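PDB 3PQK: biofilm growth-associated repressor from Xylella fastidiosa, which represses transcription of its own operon, which also includes blh, by binding a palindromic AT-rich sequence over the -10 region of the blh promoter. Local coordinates for residues V29-L42 with I65-L79. Numbering follows the deposited sequence.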
ATOM      1  N   VAL B  29       4.726  10.879   4.846  1.00 18.11           N
ATOM      2  CA  VAL B  29       3.998  10.048   5.814  1.00 18.35           C
ATOM      3  C   VAL B  29       4.910   9.239   6.728  1.00 23.72           C
ATOM      4  O   VAL B  29       4.692   9.198   7.936  1.00 20.70           O
ATOM      5  CB  VAL B  29       2.797   9.260   5.211  1.00 21.33           C
ATOM      6  CG1 VAL B  29       1.774  10.211   4.584  1.00 20.22           C
ATOM      7  CG2 VAL B  29       3.262   8.231   4.181  1.00 21.27           C
ATOM      8  N   CYS B  30       5.998   8.683   6.178  1.00 24.74           N
ATOM      9  CA  CYS B  30       6.952   7.958   7.028  1.00 25.87           C
ATOM     10  C   CYS B  30       7.632   8.887   8.040  1.00 27.29           C
ATOM     11  O   CYS B  30       7.784   8.499   9.195  1.00 25.48           O
ATOM     12  CB  CYS B  30       7.969   7.183   6.194  1.00 27.51           C
ATOM     13  SG  CYS B  30       7.413   5.524   5.756  1.00 32.30           S
ATOM     14  N   THR B  31       7.962  10.140   7.632  1.00 24.97           N
ATOM     15  CA  THR B  31       8.563  11.130   8.552  1.00 24.10           C
ATOM     16  C   THR B  31       7.584  11.446   9.695  1.00 27.59           C
ATOM     17  O   THR B  31       7.988  11.497  10.865  1.00 26.36           O
ATOM     18  CB  THR B  31       8.989  12.408   7.791  1.00 26.99           C
ATOM     19  OG1 THR B  31       9.818  12.057   6.679  1.00 24.95           O
ATOM     20  CG2 THR B  31       9.726  13.414   8.685  1.00 25.60           C
ATOM     21  N   LEU B  32       6.282  11.578   9.357  1.00 22.39           N
ATOM     22  CA  LEU B  32       5.226  11.904  10.319  1.00 21.66           C
ATOM     23  C   LEU B  32       4.846  10.816  11.298  1.00 24.72           C
ATOM     24  O   LEU B  32       4.179  11.084  12.286  1.00 25.37           O
ATOM     25  CB  LEU B  32       4.001  12.509   9.632  1.00 21.85           C
ATOM     26  CG  LEU B  32       4.210  13.851   8.920  1.00 26.56           C
ATOM     27  CD1 LEU B  32       2.999  14.173   8.069  1.00 26.96           C
ATOM     28  CD2 LEU B  32       4.432  15.013   9.935  1.00 27.81           C
ATOM     29  N   VAL B  33       5.275   9.591  11.055  1.00 23.60           N
ATOM     30  CA  VAL B  33       5.074   8.458  11.983  1.00 23.19           C
ATOM     31  C   VAL B  33       5.839   8.795  13.285  1.00 29.96           C
ATOM     32  O   VAL B  33       5.361   8.529  14.381  1.00 32.31           O
ATOM     33  CB  VAL B  33       5.591   7.144  11.319  1.00 26.48           C
ATOM     34  CG1 VAL B  33       5.764   6.014  12.337  1.00 26.03           C
ATOM     35  CG2 VAL B  33       4.668   6.713  10.185  1.00 26.17           C
ATOM     36  N   GLU B  34       6.996   9.432  13.135  1.00 27.52           N
ATOM     37  CA  GLU B  34       7.893   9.839  14.210  1.00 27.82           C
ATOM     38  C   GLU B  34       7.404  11.032  15.044  1.00 32.88           C
ATOM     39  O   GLU B  34       7.814  11.171  16.204  1.00 31.54           O
ATOM     40  CB  GLU B  34       9.296  10.054  13.659  1.00 28.73           C
ATOM     41  CG  GLU B  34       9.905   8.734  13.189  1.00 41.15           C
ATOM     42  CD  GLU B  34      11.118   8.822  12.292  1.00 62.97           C
ATOM     43  OE1 GLU B  34      11.613   9.945  12.047  1.00 60.97           O
ATOM     44  OE2 GLU B  34      11.596   7.752  11.853  1.00 63.94           O
ATOM     45  N   GLY B  35       6.467  11.812  14.503  1.00 27.66           N
ATOM     46  CA  GLY B  35       5.894  12.938  15.225  1.00 27.48           C
ATOM     47  C   GLY B  35       5.413  14.061  14.338  1.00 32.46           C
ATOM     48  O   GLY B  35       5.448  13.944  13.108  1.00 32.71           O
ATOM     49  N   GLU B  36       4.961  15.152  14.967  1.00 28.05           N
ATOM     50  CA  GLU B  36       4.442  16.358  14.303  1.00 26.74           C
ATOM     51  C   GLU B  36       5.586  17.227  13.847  1.00 28.21           C
ATOM     52  O   GLU B  36       6.506  17.464  14.629  1.00 26.62           O
ATOM     53  CB  GLU B  36       3.568  17.178  15.272  1.00 28.00           C
ATOM     54  CG  GLU B  36       2.420  16.402  15.900  1.00 38.69           C
ATOM     55  CD  GLU B  36       1.418  17.194  16.722  1.00 71.96           C
ATOM     56  OE1 GLU B  36       1.543  18.438  16.797  1.00 72.29           O
ATOM     57  OE2 GLU B  36       0.491  16.563  17.281  1.00 70.03           O
ATOM     58  N   PHE B  37       5.555  17.701  12.594  1.00 24.54           N
ATOM     59  CA  PHE B  37       6.624  18.558  12.084  1.00 25.81           C
ATOM     60  C   PHE B  37       6.081  19.764  11.357  1.00 28.13           C
ATOM     61  O   PHE B  37       5.025  19.689  10.723  1.00 26.98           O
ATOM     62  CB  PHE B  37       7.571  17.782  11.155  1.00 29.47           C
ATOM     63  CG  PHE B  37       8.307  16.652  11.831  1.00 33.10           C
ATOM     64  CD1 PHE B  37       9.433  16.902  12.609  1.00 38.69           C
ATOM     65  CD2 PHE B  37       7.845  15.348  11.742  1.00 35.26           C
ATOM     66  CE1 PHE B  37      10.105  15.856  13.251  1.00 39.38           C
ATOM     67  CE2 PHE B  37       8.528  14.297  12.375  1.00 39.38           C
ATOM     68  CZ  PHE B  37       9.655  14.560  13.125  1.00 38.36           C
ATOM     69  N   SER B  38       6.850  20.863  11.385  1.00 20.77           N
ATOM     70  CA  SER B  38       6.434  22.062  10.693  1.00 21.02           C
ATOM     71  C   SER B  38       6.858  21.885   9.250  1.00 23.62           C
ATOM     72  O   SER B  38       7.581  20.942   8.954  1.00 22.47           O
ATOM     73  CB  SER B  38       7.075  23.298  11.331  1.00 24.31           C
ATOM     74  OG  SER B  38       8.419  23.423  10.903  1.00 27.28           O
ATOM     75  N   VAL B  39       6.436  22.783   8.358  1.00 24.58           N
ATOM     76  CA  VAL B  39       6.785  22.732   6.940  1.00 25.78           C
ATOM     77  C   VAL B  39       8.291  22.884   6.735  1.00 31.21           C
ATOM     78  O   VAL B  39       8.864  22.182   5.903  1.00 32.04           O
ATOM     79  CB  VAL B  39       5.894  23.692   6.081  1.00 32.19           C
ATOM     80  CG1 VAL B  39       6.146  25.176   6.392  1.00 33.21           C
ATOM     81  CG2 VAL B  39       6.019  23.419   4.590  1.00 31.41           C
ATOM     82  N   GLY B  40       8.925  23.744   7.537  1.00 28.41           N
ATOM     83  CA  GLY B  40      10.369  23.968   7.501  1.00 26.56           C
ATOM     84  C   GLY B  40      11.152  22.740   7.901  1.00 27.36           C
ATOM     85  O   GLY B  40      12.135  22.405   7.255  1.00 27.29           O
ATOM     86  N   GLU B  41      10.706  22.045   8.962  1.00 24.01           N
ATOM     87  CA  GLU B  41      11.306  20.815   9.450  1.00 22.98           C
ATOM     88  C   GLU B  41      11.147  19.684   8.435  1.00 30.35           C
ATOM     89  O   GLU B  41      12.072  18.870   8.261  1.00 28.88           O
ATOM     90  CB  GLU B  41      10.671  20.409  10.771  1.00 24.21           C
ATOM     91  CG  GLU B  41      10.921  21.440  11.847  1.00 29.01           C
ATOM     92  CD  GLU B  41      10.236  21.225  13.177  1.00 37.72           C
ATOM     93  OE1 GLU B  41       9.099  20.711  13.215  1.00 32.42           O
ATOM     94  OE2 GLU B  41      10.850  21.588  14.200  1.00 30.78           O
ATOM     95  N   LEU B  42       9.975  19.623   7.759  1.00 27.30           N
ATOM     96  CA  LEU B  42       9.739  18.596   6.740  1.00 25.57           C
ATOM     97  C   LEU B  42      10.676  18.813   5.558  1.00 31.57           C
ATOM     98  O   LEU B  42      11.286  17.864   5.084  1.00 31.45           O
ATOM     99  CB  LEU B  42       8.244  18.556   6.305  1.00 23.73           C
ATOM    100  CG  LEU B  42       7.296  18.003   7.372  1.00 26.19           C
ATOM    101  CD1 LEU B  42       5.877  18.368   7.094  1.00 26.18           C
ATOM    102  CD2 LEU B  42       7.510  16.515   7.633  1.00 26.21           C
ATOM    103  N   ILE B  65      -5.265  11.966   5.230  1.00 24.27           N
ATOM    104  CA  ILE B  65      -4.134  11.185   5.768  1.00 23.58           C
ATOM    105  C   ILE B  65      -3.304  12.021   6.750  1.00 26.80           C
ATOM    106  O   ILE B  65      -2.773  11.501   7.735  1.00 28.36           O
ATOM    107  CB  ILE B  65      -3.292  10.602   4.579  1.00 26.22           C
ATOM    108  CG1 ILE B  65      -4.143   9.577   3.758  1.00 26.64           C
ATOM    109  CG2 ILE B  65      -1.987   9.925   5.071  1.00 28.67           C
ATOM    110  CD1 ILE B  65      -3.537   9.216   2.388  1.00 33.03           C
ATOM    111  N   VAL B  66      -3.191  13.321   6.466  1.00 21.10           N
ATOM    112  CA  VAL B  66      -2.460  14.262   7.279  1.00 20.56           C
ATOM    113  C   VAL B  66      -3.427  15.410   7.644  1.00 26.40           C
ATOM    114  O   VAL B  66      -4.343  15.722   6.891  1.00 23.94           O
ATOM    115  CB  VAL B  66      -1.183  14.752   6.523  1.00 23.95           C
ATOM    116  CG1 VAL B  66      -0.526  15.949   7.216  1.00 23.91           C
ATOM    117  CG2 VAL B  66      -0.177  13.611   6.353  1.00 22.54           C
ATOM    118  N   GLU B  67      -3.198  16.027   8.790  1.00 24.95           N
ATOM    119  CA  GLU B  67      -3.938  17.189   9.263  1.00 25.08           C
ATOM    120  C   GLU B  67      -2.959  18.185   9.918  1.00 29.94           C
ATOM    121  O   GLU B  67      -1.796  17.841  10.167  1.00 28.58           O
ATOM    122  CB  GLU B  67      -5.043  16.769  10.237  1.00 25.87           C
ATOM    123  CG  GLU B  67      -4.566  16.027  11.477  1.00 34.82           C
ATOM    124  CD  GLU B  67      -5.682  15.711  12.452  1.00 55.37           C
ATOM    125  OE1 GLU B  67      -6.813  16.202  12.238  1.00 42.55           O
ATOM    126  OE2 GLU B  67      -5.433  14.968  13.427  1.00 60.11           O
ATOM    127  N   THR B  68      -3.436  19.384  10.227  1.00 26.52           N
ATOM    128  CA  THR B  68      -2.615  20.399  10.870  1.00 27.65           C
ATOM    129  C   THR B  68      -3.006  20.592  12.328  1.00 34.00           C
ATOM    130  O   THR B  68      -4.135  20.278  12.748  1.00 32.89           O
ATOM    131  CB  THR B  68      -2.603  21.726  10.076  1.00 34.88           C
ATOM    132  OG1 THR B  68      -3.918  22.294  10.080  1.00 32.81           O
ATOM    133  CG2 THR B  68      -2.059  21.570   8.654  1.00 33.56           C
ATOM    134  N   ARG B  69      -2.063  21.124  13.101  1.00 31.70           N
ATOM    135  CA  ARG B  69      -2.257  21.449  14.505  1.00 32.39           C
ATOM    136  C   ARG B  69      -1.527  22.768  14.772  1.00 37.81           C
ATOM    137  O   ARG B  69      -0.434  22.985  14.251  1.00 36.42           O
ATOM    138  CB  ARG B  69      -1.754  20.299  15.399  1.00 35.02           C
ATOM    139  CG  ARG B  69      -2.296  20.319  16.817  1.00 56.84           C
ATOM    140  CD  ARG B  69      -1.647  19.219  17.626  1.00 80.69           C
ATOM    141  NE  ARG B  69      -0.613  19.770  18.510  1.00103.08           N
ATOM    142  CZ  ARG B  69      -0.775  19.977  19.810  1.00128.07           C
ATOM    143  NH1 ARG B  69      -1.904  19.619  20.410  1.00119.33           N
ATOM    144  NH2 ARG B  69       0.199  20.520  20.530  1.00120.49           N
ATOM    145  N   ARG B  70      -2.184  23.689  15.482  1.00 39.16           N
ATOM    146  CA  ARG B  70      -1.617  24.985  15.863  1.00 40.83           C
ATOM    147  C   ARG B  70      -2.157  25.366  17.253  1.00 48.48           C
ATOM    148  O   ARG B  70      -3.199  26.015  17.368  1.00 49.97           O
ATOM    149  CB  ARG B  70      -1.848  26.075  14.802  1.00 40.47           C
ATOM    150  N   ASN B  71      -1.465  24.881  18.305  1.00 45.31           N
ATOM    151  CA  ASN B  71      -1.794  25.074  19.719  1.00 45.46           C
ATOM    152  C   ASN B  71      -1.554  26.514  20.160  1.00 47.32           C
ATOM    153  O   ASN B  71      -2.338  27.040  20.954  1.00 48.08           O
ATOM    154  CB  ASN B  71      -0.975  24.107  20.594  1.00 47.76           C
ATOM    155  CG  ASN B  71      -1.448  23.987  22.019  1.00 89.48           C
ATOM    156  OD1 ASN B  71      -1.012  24.725  22.912  1.00 87.17           O
ATOM    157  ND2 ASN B  71      -2.324  23.020  22.273  1.00 85.22           N
ATOM    158  N   ILE B  72      -0.457  27.134  19.671  1.00 40.67           N
ATOM    159  CA  ILE B  72      -0.090  28.504  20.025  1.00 38.50           C
ATOM    160  C   ILE B  72       0.073  29.371  18.787  1.00 41.21           C
ATOM    161  O   ILE B  72      -0.609  30.388  18.667  1.00 43.08           O
ATOM    162  CB  ILE B  72       1.181  28.558  20.956  1.00 40.44           C
ATOM    163  CG1 ILE B  72       0.975  27.766  22.285  1.00 40.14           C
ATOM    164  CG2 ILE B  72       1.651  29.995  21.188  1.00 39.37           C
ATOM    165  CD1 ILE B  72       2.166  27.731  23.280  1.00 44.57           C
ATOM    166  N   LYS B  73       1.022  29.027  17.908  1.00 35.07           N
ATOM    167  CA  LYS B  73       1.335  29.844  16.733  1.00 33.01           C
ATOM    168  C   LYS B  73       1.880  29.003  15.577  1.00 36.71           C
ATOM    169  O   LYS B  73       1.456  29.187  14.432  1.00 38.08           O
ATOM    170  CB  LYS B  73       2.356  30.928  17.131  1.00 33.50           C
ATOM    171  CG  LYS B  73       3.070  31.615  15.960  1.00 28.77           C
ATOM    172  CD  LYS B  73       3.970  32.735  16.454  1.00 32.25           C
ATOM    173  CE  LYS B  73       4.748  33.325  15.314  1.00 41.39           C
ATOM    174  NZ  LYS B  73       4.345  34.719  15.041  1.00 51.24           N
ATOM    175  N   GLN B  74       2.858  28.127  15.850  1.00 31.26           N
ATOM    176  CA  GLN B  74       3.471  27.326  14.795  1.00 29.86           C
ATOM    177  C   GLN B  74       2.485  26.304  14.202  1.00 29.43           C
ATOM    178  O   GLN B  74       1.779  25.628  14.942  1.00 30.15           O
ATOM    179  CB  GLN B  74       4.734  26.614  15.347  1.00 32.25           C
ATOM    180  CG  GLN B  74       5.552  25.817  14.324  1.00 36.06           C
ATOM    181  CD  GLN B  74       5.942  26.608  13.114  1.00 38.61           C
ATOM    182  OE1 GLN B  74       5.234  26.632  12.120  1.00 42.76           O
ATOM    183  NE2 GLN B  74       7.125  27.160  13.120  1.00 36.19           N
ATOM    184  N   ILE B  75       2.444  26.194  12.895  1.00 25.80           N
ATOM    185  CA  ILE B  75       1.607  25.182  12.224  1.00 26.82           C
ATOM    186  C   ILE B  75       2.399  23.831  12.147  1.00 27.28           C
ATOM    187  O   ILE B  75       3.431  23.779  11.490  1.00 26.26           O
ATOM    188  CB  ILE B  75       1.164  25.648  10.795  1.00 30.66           C
ATOM    189  CG1 ILE B  75       0.314  26.945  10.838  1.00 32.54           C
ATOM    190  CG2 ILE B  75       0.412  24.518  10.036  1.00 31.78           C
ATOM    191  CD1 ILE B  75       0.563  27.888   9.605  1.00 42.43           C
ATOM    192  N   PHE B  76       1.904  22.772  12.801  1.00 22.89           N
ATOM    193  CA  PHE B  76       2.510  21.433  12.734  1.00 23.39           C
ATOM    194  C   PHE B  76       1.608  20.483  11.970  1.00 29.48           C
ATOM    195  O   PHE B  76       0.391  20.456  12.201  1.00 28.85           O
ATOM    196  CB  PHE B  76       2.750  20.825  14.131  1.00 25.60           C
ATOM    197  CG  PHE B  76       3.766  21.578  14.948  1.00 28.53           C
ATOM    198  CD1 PHE B  76       5.126  21.454  14.681  1.00 30.71           C
ATOM    199  CD2 PHE B  76       3.364  22.449  15.956  1.00 32.84           C
ATOM    200  CE1 PHE B  76       6.065  22.195  15.397  1.00 31.44           C
ATOM    201  CE2 PHE B  76       4.308  23.174  16.692  1.00 35.60           C
ATOM    202  CZ  PHE B  76       5.653  23.025  16.420  1.00 32.28           C
ATOM    203  N   TYR B  77       2.216  19.653  11.130  1.00 25.37           N
ATOM    204  CA  TYR B  77       1.504  18.606  10.402  1.00 24.79           C
ATOM    205  C   TYR B  77       1.674  17.335  11.191  1.00 28.24           C
ATOM    206  O   TYR B  77       2.675  17.156  11.864  1.00 27.43           O
ATOM    207  CB  TYR B  77       2.063  18.450   8.997  1.00 26.17           C
ATOM    208  CG  TYR B  77       1.803  19.650   8.109  1.00 29.90           C
ATOM    209  CD1 TYR B  77       0.760  19.647   7.186  1.00 31.62           C
ATOM    210  CD2 TYR B  77       2.642  20.759   8.141  1.00 32.00           C
ATOM    211  CE1 TYR B  77       0.552  20.722   6.325  1.00 33.47           C
ATOM    212  CE2 TYR B  77       2.436  21.849   7.292  1.00 33.92           C
ATOM    213  CZ  TYR B  77       1.382  21.829   6.394  1.00 43.06           C
ATOM    214  OH  TYR B  77       1.180  22.885   5.536  1.00 49.05           O
ATOM    215  N   ARG B  78       0.687  16.470  11.132  1.00 22.72           N
ATOM    216  CA  ARG B  78       0.635  15.212  11.836  1.00 23.40           C
ATOM    217  C   ARG B  78      -0.273  14.283  11.039  1.00 27.49           C
ATOM    218  O   ARG B  78      -1.126  14.750  10.278  1.00 24.30           O
ATOM    219  CB  ARG B  78       0.051  15.401  13.252  1.00 24.91           C
ATOM    220  CG  ARG B  78      -1.326  16.094  13.311  1.00 37.66           C
ATOM    221  CD  ARG B  78      -1.937  16.100  14.706  1.00 43.64           C
ATOM    222  NE  ARG B  78      -2.666  14.862  14.985  1.00 60.33           N
ATOM    223  CZ  ARG B  78      -2.941  14.397  16.203  1.00 82.72           C
ATOM    224  NH1 ARG B  78      -2.534  15.057  17.283  1.00 68.24           N
ATOM    225  NH2 ARG B  78      -3.607  13.258  16.350  1.00 73.57           N
ATOM    226  N   LEU B  79      -0.110  12.993  11.257  1.00 25.28           N
ATOM    227  CA  LEU B  79      -0.939  11.986  10.650  1.00 26.39           C
ATOM    228  C   LEU B  79      -2.316  12.026  11.301  1.00 33.22           C
ATOM    229  O   LEU B  79      -2.437  12.344  12.489  1.00 35.18           O
ATOM    230  CB  LEU B  79      -0.326  10.603  10.920  1.00 26.07           C
ATOM    231  CG  LEU B  79       0.941  10.251  10.158  1.00 29.29           C
ATOM    232  CD1 LEU B  79       1.464   8.898  10.627  1.00 29.03           C
ATOM    233  CD2 LEU B  79       0.689  10.228   8.643  1.00 26.63           C
TER
HETATM  234  O   HOH W   1       1.998  12.366  13.090  1.00 32.79           O
HETATM  235  O   HOH W   2       4.310  24.763   9.277  1.00 25.53           O
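The ring of Tyr-77 meets the Phe-37 carbonyl O at its edge, in plane, while Val-39 and Leu-42 approach obliquely, CB of Val-39 lying 4.1 Å from Tyr-77 CE2. Phe-76 carries Gln-74 CG over one face and has Glu-41 OE1 at its edge; Leu-32 CD2 lies at the edge of the Phe-37 ring, in plane. Ser-38, the N-cap of helix 39-46, offers its short hydroxyl to Glu-41 N (a weak bond), and the longer Glu-41 reaches back so that OE1 accepts from Ser-38 N: a capping box. Phe-37 and Tyr-77 form a single antiparallel hydrogen-bonded pair, Tyr-77 N to Phe-37 O at 2.8 Å and Phe-37 N to Tyr-77 O at 3.0 Å. Beyond it, waters join Leu-32 O to Leu-79 N and Ile-75 O to Val-39 N, extending the polar link. Glutamate suits position 36 because its two oxygens serve two arginines: OE1 bridges Arg-69 NE and OE2 Arg-78 NH1, salt bridges with weak hydrogen bonds, while Arg-78 NE pairs with Glu-67 OE2. Branched Leu-32 sets CD1 against Val-66 CG2 (3.7 Å) and CB against Leu-79 CG (3.8 Å). The single bridge ties the linker between helices 23-33 and 39-46 to strand 76-79 of the winged-helix wing; helix 52-62 covers Val-39 and Leu-42, and helix 84-96 packs on Val-29 and Val-33.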